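Local structure of oxalate-binding protein (Thermotoga maritima, 1O4T) at residues K55-A60 / E76-I81; E80-L85 / G89-N94; C106-D109 / S113-I116. The protein binds oxalate at a manganese centre inside a homodimeric cupin barrel and is a putative oxalate decarboxylase. All blocks are in the same frame, centred on the assembly; numbering follows the deposited sequence.

Interaction 1: residues K55-A60 / E76-I81; sequences KARLFA and EGEFEI. With MN (manganese (II) ion), chain C; OXL (oxalate ion), chain D.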
# COMPACT_ATOMS: atom_id res chain seq x y z
N LYS A 55 -8.40 13.39 -1.84
CA LYS A 55 -7.44 13.47 -0.73
C LYS A 55 -6.08 12.88 -1.11
O LYS A 55 -5.07 13.20 -0.49
CB LYS A 55 -8.01 12.74 0.48
CG LYS A 55 -9.26 13.40 1.04
CD LYS A 55 -8.89 14.75 1.65
CE LYS A 55 -10.05 15.37 2.38
NZ LYS A 55 -9.72 16.78 2.78
N ALA A 56 -6.09 11.99 -2.10
CA ALA A 56 -4.89 11.37 -2.67
C ALA A 56 -5.05 11.44 -4.17
O ALA A 56 -6.17 11.35 -4.69
CB ALA A 56 -4.75 9.94 -2.22
N ARG A 57 -3.97 11.67 -4.89
CA ARG A 57 -4.07 11.80 -6.32
C ARG A 57 -3.53 10.59 -7.09
O ARG A 57 -3.73 10.52 -8.31
CB ARG A 57 -3.44 13.12 -6.79
CG ARG A 57 -1.93 13.14 -6.97
CD ARG A 57 -1.44 14.41 -7.69
NE ARG A 57 0.01 14.53 -7.78
CZ ARG A 57 0.78 13.83 -8.62
NH1 ARG A 57 0.26 12.98 -9.49
NH2 ARG A 57 2.08 14.01 -8.60
N LEU A 58 -2.85 9.66 -6.40
CA LEU A 58 -2.32 8.44 -7.00
C LEU A 58 -2.37 7.26 -6.04
O LEU A 58 -1.94 7.38 -4.89
CB LEU A 58 -0.84 8.64 -7.39
CG LEU A 58 -0.20 7.47 -8.16
CD1 LEU A 58 -0.80 7.38 -9.56
CD2 LEU A 58 1.29 7.65 -8.23
N PHE A 59 -2.84 6.12 -6.52
CA PHE A 59 -2.76 4.86 -5.81
C PHE A 59 -2.51 3.80 -6.88
O PHE A 59 -3.44 3.35 -7.54
CB PHE A 59 -4.01 4.58 -4.97
CG PHE A 59 -3.87 3.43 -4.02
CD1 PHE A 59 -3.95 2.13 -4.47
CD2 PHE A 59 -3.55 3.64 -2.69
CE1 PHE A 59 -3.77 1.03 -3.62
CE2 PHE A 59 -3.35 2.56 -1.82
CZ PHE A 59 -3.45 1.24 -2.30
N ALA A 60 -1.23 3.44 -7.09
CA ALA A 60 -0.83 2.68 -8.26
C ALA A 60 0.17 1.63 -7.91
O ALA A 60 0.91 1.77 -6.95
CB ALA A 60 -0.23 3.59 -9.28
N GLU A 76 5.65 18.77 -4.38
CA GLU A 76 5.36 19.95 -3.58
C GLU A 76 3.87 20.01 -3.34
O GLU A 76 3.09 19.83 -4.27
CB GLU A 76 5.86 21.27 -4.22
CG GLU A 76 5.82 21.28 -5.74
CD GLU A 76 6.57 22.43 -6.37
OE1 GLU A 76 6.65 23.56 -5.79
OE2 GLU A 76 7.08 22.19 -7.50
N GLY A 77 3.50 20.24 -2.08
CA GLY A 77 2.12 20.30 -1.70
C GLY A 77 1.48 18.92 -1.59
O GLY A 77 0.25 18.82 -1.57
N GLU A 78 2.30 17.89 -1.51
CA GLU A 78 1.85 16.51 -1.37
C GLU A 78 3.00 15.67 -0.84
O GLU A 78 4.12 16.16 -0.74
CB GLU A 78 1.39 15.94 -2.72
CG GLU A 78 2.50 15.86 -3.75
CD GLU A 78 2.04 15.78 -5.19
OE1 GLU A 78 0.83 15.97 -5.44
OE2 GLU A 78 2.92 15.54 -6.06
N PHE A 79 2.73 14.42 -0.50
CA PHE A 79 3.78 13.50 -0.13
C PHE A 79 3.52 12.14 -0.74
O PHE A 79 2.38 11.83 -1.09
CB PHE A 79 4.00 13.46 1.40
CG PHE A 79 2.83 12.91 2.18
CD1 PHE A 79 1.88 13.76 2.68
CD2 PHE A 79 2.71 11.55 2.42
CE1 PHE A 79 0.82 13.28 3.40
CE2 PHE A 79 1.61 11.06 3.14
CZ PHE A 79 0.67 11.95 3.64
N GLU A 80 4.58 11.37 -0.94
CA GLU A 80 4.48 10.04 -1.54
C GLU A 80 5.08 8.94 -0.69
O GLU A 80 6.13 9.11 -0.08
CB GLU A 80 5.14 10.03 -2.92
CG GLU A 80 4.60 8.93 -3.80
CD GLU A 80 4.99 9.07 -5.25
OE1 GLU A 80 4.63 8.19 -6.05
OE2 GLU A 80 5.67 10.03 -5.58
N ILE A 81 4.41 7.80 -0.69
CA ILE A 81 4.85 6.60 -0.02
C ILE A 81 5.01 5.52 -1.08
O ILE A 81 4.12 5.28 -1.88
CB ILE A 81 3.79 6.13 1.01
CG1 ILE A 81 3.42 7.26 1.98
CG2 ILE A 81 4.27 4.86 1.76
CD1 ILE A 81 2.07 7.01 2.65
MN MN C . 7.08 10.61 -7.02
C1 OXL D . 6.16 8.53 -8.63
C2 OXL D . 5.31 9.65 -9.07
O1 OXL D . 5.81 7.32 -9.10
O2 OXL D . 4.44 9.38 -10.06
O3 OXL D . 7.12 8.69 -7.85
O4 OXL D . 5.36 10.76 -8.54

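Interaction 2: residues E80-L85 / G89-N94; sequences EIYYIL and GVFHDN. With MN (manganese (II) ion), chain C; OXL (oxalate ion), chain D.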
# COMPACT_ATOMS: atom_id res chain seq x y z
N GLU A 80 4.58 11.37 -0.94
CA GLU A 80 4.48 10.04 -1.54
C GLU A 80 5.08 8.94 -0.69
O GLU A 80 6.13 9.11 -0.08
CB GLU A 80 5.14 10.03 -2.92
CG GLU A 80 4.60 8.93 -3.80
CD GLU A 80 4.99 9.07 -5.25
OE1 GLU A 80 4.63 8.19 -6.05
OE2 GLU A 80 5.67 10.03 -5.58
N ILE A 81 4.41 7.80 -0.69
CA ILE A 81 4.85 6.60 -0.02
C ILE A 81 5.01 5.52 -1.08
O ILE A 81 4.12 5.28 -1.88
CB ILE A 81 3.79 6.13 1.01
CG1 ILE A 81 3.42 7.26 1.98
CG2 ILE A 81 4.27 4.86 1.76
CD1 ILE A 81 2.07 7.01 2.65
N TYR A 82 6.15 4.85 -1.11
CA TYR A 82 6.26 3.58 -1.80
C TYR A 82 6.24 2.43 -0.78
O TYR A 82 6.90 2.50 0.27
CB TYR A 82 7.59 3.49 -2.53
CG TYR A 82 7.91 4.48 -3.64
CD1 TYR A 82 9.23 4.65 -4.05
CD2 TYR A 82 6.92 5.20 -4.31
CE1 TYR A 82 9.54 5.48 -5.09
CE2 TYR A 82 7.23 6.03 -5.35
CZ TYR A 82 8.55 6.18 -5.74
OH TYR A 82 8.85 7.06 -6.79
N TYR A 83 5.49 1.37 -1.08
CA TYR A 83 5.65 0.08 -0.40
C TYR A 83 6.21 -0.95 -1.41
O TYR A 83 5.58 -1.29 -2.43
CB TYR A 83 4.34 -0.39 0.23
CG TYR A 83 4.54 -1.66 1.03
CD1 TYR A 83 4.80 -1.61 2.39
CD2 TYR A 83 4.49 -2.88 0.42
CE1 TYR A 83 5.06 -2.78 3.13
CE2 TYR A 83 4.72 -4.08 1.15
CZ TYR A 83 5.00 -4.01 2.52
OH TYR A 83 5.25 -5.15 3.25
N ILE A 84 7.41 -1.43 -1.13
CA ILE A 84 8.08 -2.35 -2.05
C ILE A 84 7.47 -3.74 -1.93
O ILE A 84 7.50 -4.35 -0.85
CB ILE A 84 9.60 -2.41 -1.77
CG1 ILE A 84 10.23 -1.01 -1.65
CG2 ILE A 84 10.33 -3.26 -2.85
CD1 ILE A 84 9.92 -0.08 -2.84
N LEU A 85 6.95 -4.24 -3.05
CA LEU A 85 6.25 -5.53 -3.10
C LEU A 85 7.11 -6.72 -3.54
O LEU A 85 6.91 -7.82 -3.02
CB LEU A 85 5.05 -5.45 -4.05
CG LEU A 85 3.93 -4.45 -3.84
CD1 LEU A 85 3.07 -4.41 -5.08
CD2 LEU A 85 3.13 -4.85 -2.67
N GLY A 89 16.24 -2.87 -5.32
CA GLY A 89 16.66 -1.67 -6.01
C GLY A 89 17.23 -0.62 -5.08
O GLY A 89 17.63 -0.91 -3.96
N VAL A 90 17.30 0.61 -5.59
CA VAL A 90 17.88 1.71 -4.85
C VAL A 90 16.90 2.90 -4.92
O VAL A 90 16.47 3.31 -6.00
CB VAL A 90 19.23 2.12 -5.41
CG1 VAL A 90 19.78 3.22 -4.59
CG2 VAL A 90 20.19 0.97 -5.42
N PHE A 91 16.52 3.38 -3.74
CA PHE A 91 15.68 4.54 -3.55
C PHE A 91 16.55 5.75 -3.25
O PHE A 91 17.44 5.70 -2.39
CB PHE A 91 14.77 4.26 -2.36
CG PHE A 91 13.86 5.39 -2.01
CD1 PHE A 91 12.88 5.80 -2.90
CD2 PHE A 91 13.95 6.01 -0.79
CE1 PHE A 91 12.00 6.82 -2.59
CE2 PHE A 91 13.04 7.07 -0.47
CZ PHE A 91 12.09 7.46 -1.39
N HIS A 92 16.35 6.82 -4.00
CA HIS A 92 17.05 8.06 -3.77
C HIS A 92 16.09 9.04 -3.12
O HIS A 92 15.03 9.31 -3.69
CB HIS A 92 17.57 8.66 -5.08
CG HIS A 92 18.37 9.92 -4.91
ND1 HIS A 92 19.75 9.92 -4.84
CD2 HIS A 92 18.00 11.22 -4.79
CE1 HIS A 92 20.19 11.15 -4.67
NE2 HIS A 92 19.15 11.96 -4.65
N ASP A 93 16.46 9.59 -1.98
CA ASP A 93 15.69 10.69 -1.38
C ASP A 93 16.58 11.51 -0.43
O ASP A 93 17.54 11.00 0.16
CB ASP A 93 14.43 10.10 -0.74
CG ASP A 93 13.59 11.11 0.06
OD1 ASP A 93 12.49 11.49 -0.38
OD2 ASP A 93 13.94 11.52 1.19
N ASN A 94 16.31 12.82 -0.38
CA ASN A 94 17.12 13.78 0.37
C ASN A 94 18.63 13.64 0.08
O ASN A 94 19.46 13.71 0.99
CB ASN A 94 16.83 13.66 1.87
CG ASN A 94 17.38 14.80 2.66
OD1 ASN A 94 17.15 15.96 2.35
ND2 ASN A 94 18.14 14.49 3.68
MN MN C . 7.08 10.61 -7.02
C1 OXL D . 6.16 8.53 -8.63
C2 OXL D . 5.31 9.65 -9.07
O1 OXL D . 5.81 7.32 -9.10
O2 OXL D . 4.44 9.38 -10.06
O3 OXL D . 7.12 8.69 -7.85
O4 OXL D . 5.36 10.76 -8.54

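Interaction 3: residues C106-D109 / S113-I116; sequences CFTD and SHSI. With MN (manganese (II) ion), chain C.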
# COMPACT_ATOMS: atom_id res chain seq x y z
N CYS A 106 9.11 3.47 1.55
CA CYS A 106 9.88 4.68 1.19
C CYS A 106 8.97 5.87 1.27
O CYS A 106 7.95 5.89 0.58
CB CYS A 106 10.43 4.56 -0.22
SG CYS A 106 11.30 3.02 -0.53
N PHE A 107 9.32 6.83 2.11
CA PHE A 107 8.54 8.02 2.38
C PHE A 107 9.22 9.27 1.82
O PHE A 107 10.38 9.58 2.18
CB PHE A 107 8.34 8.20 3.88
CG PHE A 107 7.44 9.33 4.23
CD1 PHE A 107 6.07 9.22 4.03
CD2 PHE A 107 7.94 10.52 4.74
CE1 PHE A 107 5.22 10.28 4.33
CE2 PHE A 107 7.10 11.58 5.03
CZ PHE A 107 5.75 11.47 4.81
N THR A 108 8.52 9.98 0.94
CA THR A 108 9.03 11.25 0.40
C THR A 108 8.11 12.39 0.77
O THR A 108 6.93 12.38 0.46
CB THR A 108 9.17 11.18 -1.11
OG1 THR A 108 10.14 10.21 -1.45
CG2 THR A 108 9.76 12.45 -1.67
N ASP A 109 8.66 13.38 1.46
CA ASP A 109 7.85 14.43 2.05
C ASP A 109 7.72 15.59 1.08
O ASP A 109 8.44 15.66 0.07
CB ASP A 109 8.50 14.90 3.36
CG ASP A 109 7.48 15.33 4.40
OD1 ASP A 109 6.31 15.63 4.05
OD2 ASP A 109 7.78 15.38 5.60
N SER A 113 12.72 15.65 -3.40
CA SER A 113 12.75 15.00 -4.70
C SER A 113 13.22 13.58 -4.50
O SER A 113 14.02 13.32 -3.59
CB SER A 113 13.72 15.72 -5.63
OG SER A 113 13.37 17.07 -5.81
N HIS A 114 12.71 12.66 -5.34
CA HIS A 114 13.10 11.26 -5.27
C HIS A 114 13.17 10.58 -6.64
O HIS A 114 12.73 11.15 -7.66
CB HIS A 114 12.19 10.44 -4.31
CG HIS A 114 10.78 10.24 -4.78
ND1 HIS A 114 9.85 9.54 -4.03
CD2 HIS A 114 10.11 10.70 -5.87
CE1 HIS A 114 8.68 9.56 -4.65
NE2 HIS A 114 8.81 10.25 -5.76
N SER A 115 13.74 9.36 -6.62
CA SER A 115 13.85 8.49 -7.79
C SER A 115 13.95 7.09 -7.27
O SER A 115 14.19 6.89 -6.07
CB SER A 115 15.09 8.81 -8.62
OG SER A 115 16.27 8.61 -7.90
N ILE A 116 13.81 6.10 -8.15
CA ILE A 116 13.98 4.72 -7.74
C ILE A 116 14.44 3.91 -8.92
O ILE A 116 13.92 4.08 -10.04
CB ILE A 116 12.65 4.16 -7.11
CG1 ILE A 116 12.82 2.72 -6.62
CG2 ILE A 116 11.49 4.24 -8.07
CD1 ILE A 116 11.73 2.28 -5.58
MN MN C . 7.08 10.61 -7.02

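Interaction 1: residues K55-A60 / E76-I81
Arg57 reaches across to Glu78 and forms the salt bridge that carries this contact. The grip is side-on: NE of Arg57 donates to OE1 of Glu78 at 2.9 Å, while NH2 of Arg57 donates to OE2 of Glu78 at 3.1 Å, so each carboxylate oxygen has its own N-H. Both oxygens are met on their syn side and both lie near the guanidinium plane, yet the two flat groups are not coplanar; their planes stand 39° apart, and the nitrogens approach from somewhat outside the carboxylate plane. Glu78 starts out with CG between its backbone N and carbonyl carbon (chi1 63°), then runs extended to bring the carboxylate up to the arginine. Its OE2 also accepts a hydrogen bond from ND1 of His75, a manganese ligand, which makes Glu78 a second-shell residue that probably helps to set the turn of that imidazole. The positive charge of Arg57 probably helps to keep Glu78 ionised.

Van der Waals packing is slight: CD2 of Leu58 comes 4.0 Å from OE1 of Glu80, and the same methyl lies 4.0 Å from O2 of the oxalate, so this methyl lies beside the bound ligand.

Metal binding is the third element. Glu80, extended beyond CG, puts OE2 on the manganese at 2.1 Å; oxalate chelates the same ion through O3 and O4, and His73, His75 and His114 complete its coordination. Ile130, on strand 124-132 between the two strands described here, touches Arg57, Glu78 and Glu80.

Three histidines and one glutamate around a manganese ion, held within a double-stranded beta-helix, are the metal site of the cupin fold, with Glu78 in its second shell and Arg57 behind it.

Interaction 2: residues E80-L85 / G89-N94
Tyr82 and Phe91 meet ring to ring, and they account for all the surface this contact buries. CE1 of Tyr82 lies 3.8 Å from CE1 of Phe91, with the neighbouring CD1 atoms close behind. The ring centroids are 5.7 Å apart and the planes are inclined at 71°, an oblique meeting in which the CD1 and CE1 atoms of each ring touch. Phe91 gets there with CG anti to its backbone N (chi1 179°), which brings the ring up to the tyrosine.

The hydroxyl end of the tyrosine binds the ligand. Its OH donates a hydrogen bond of 2.6 Å to O3 of the oxalate, which lies at the ring edge, near the ring plane. That oxygen is also bound to the manganese, at 2.1 Å, so O3 is gripped by the metal and a phenol together. Phe91 therefore packs against the flank of the residue that holds the ligand, and His114, a manganese ligand, stacks on the same tyrosine ring. A phenylalanine in place of Tyr82 would probably leave oxalate O3 without this hydrogen-bond donor and the ligand less firmly oriented.

Around the pair, the barrel interior is filled by side chains from both sheets. Phe126 on strand 124-132 meets the tyrosine ring, Ile116 on strand 113-117 touches it, and Cys106 on strand 104-108 touches both aromatics. Phe91 also rests on Thr108 and on Ile100 of strand 96-101, and packs against Val20 of the second subunit. The contact thus bridges the sheet holding strand 78-86 and the facing sheet that holds strand 88-93.

Interaction 3: residues C106-D109 / S113-I116
Thr108 and His114 face each other between the two sheets of the cupin barrel, where strand 104-108 leads through a short turn into strand 113-117 of the opposing sheet. At the start of the first segment, Cys106 points inward toward the other segment; its backbone pairs with an antiparallel strand of the second subunit, so the sheet continues across the dimer. Phe107 faces the other way, its ring meeting that of Phe79 and its side chain touching Ala51 of the second subunit.

Thr108 carries the contact. Its OG1 takes a weak hydrogen bond of 2.7 Å from ND1 of His114, with an N-H...O angle of only 119°. The same hydroxyl has a stronger partner in OD1 of Asp93, which probably sets the position of OG1 beside the imidazole. The threonine's other branch, CG2, sits over one face of the His114 ring, a CH-pi contact 4.1 Å from the centroid. With CG2 anti to its backbone N, the threonine presents hydroxyl and methyl to the same ring. Asp109 then turns away, its OD1 hydrogen-bonded to NE2 of His53 of the second subunit.

His114 has its CG between the backbone N and carbonyl carbon (chi1 69°), which directs the ring into the barrel. Thr108 lies beside ND1, and at the far end of the ring NE2 of His114 binds the manganese at 2.2 Å.

How the interactions relate
From the N terminus, interaction 1 comes first, joining strand 56-64 to the start of strand 78-86 and closing a loop that contains strand 69-74. Interaction 2 picks up on the same strand, sharing Glu80 and Ile81, and closes a much shorter loop onto strand 88-93 of the other sheet. Interaction 3 follows in series across the turn from strand 104-108 to strand 113-117; none of the three loops encloses another. Strand 104-108 lies beside 78-86, where the backbone of Thr108 probably bonds to that of Glu80, and 113-117 lies beside 88-93. Interactions 2 and 3 thus tie the same two sheets, and all three converge on the manganese.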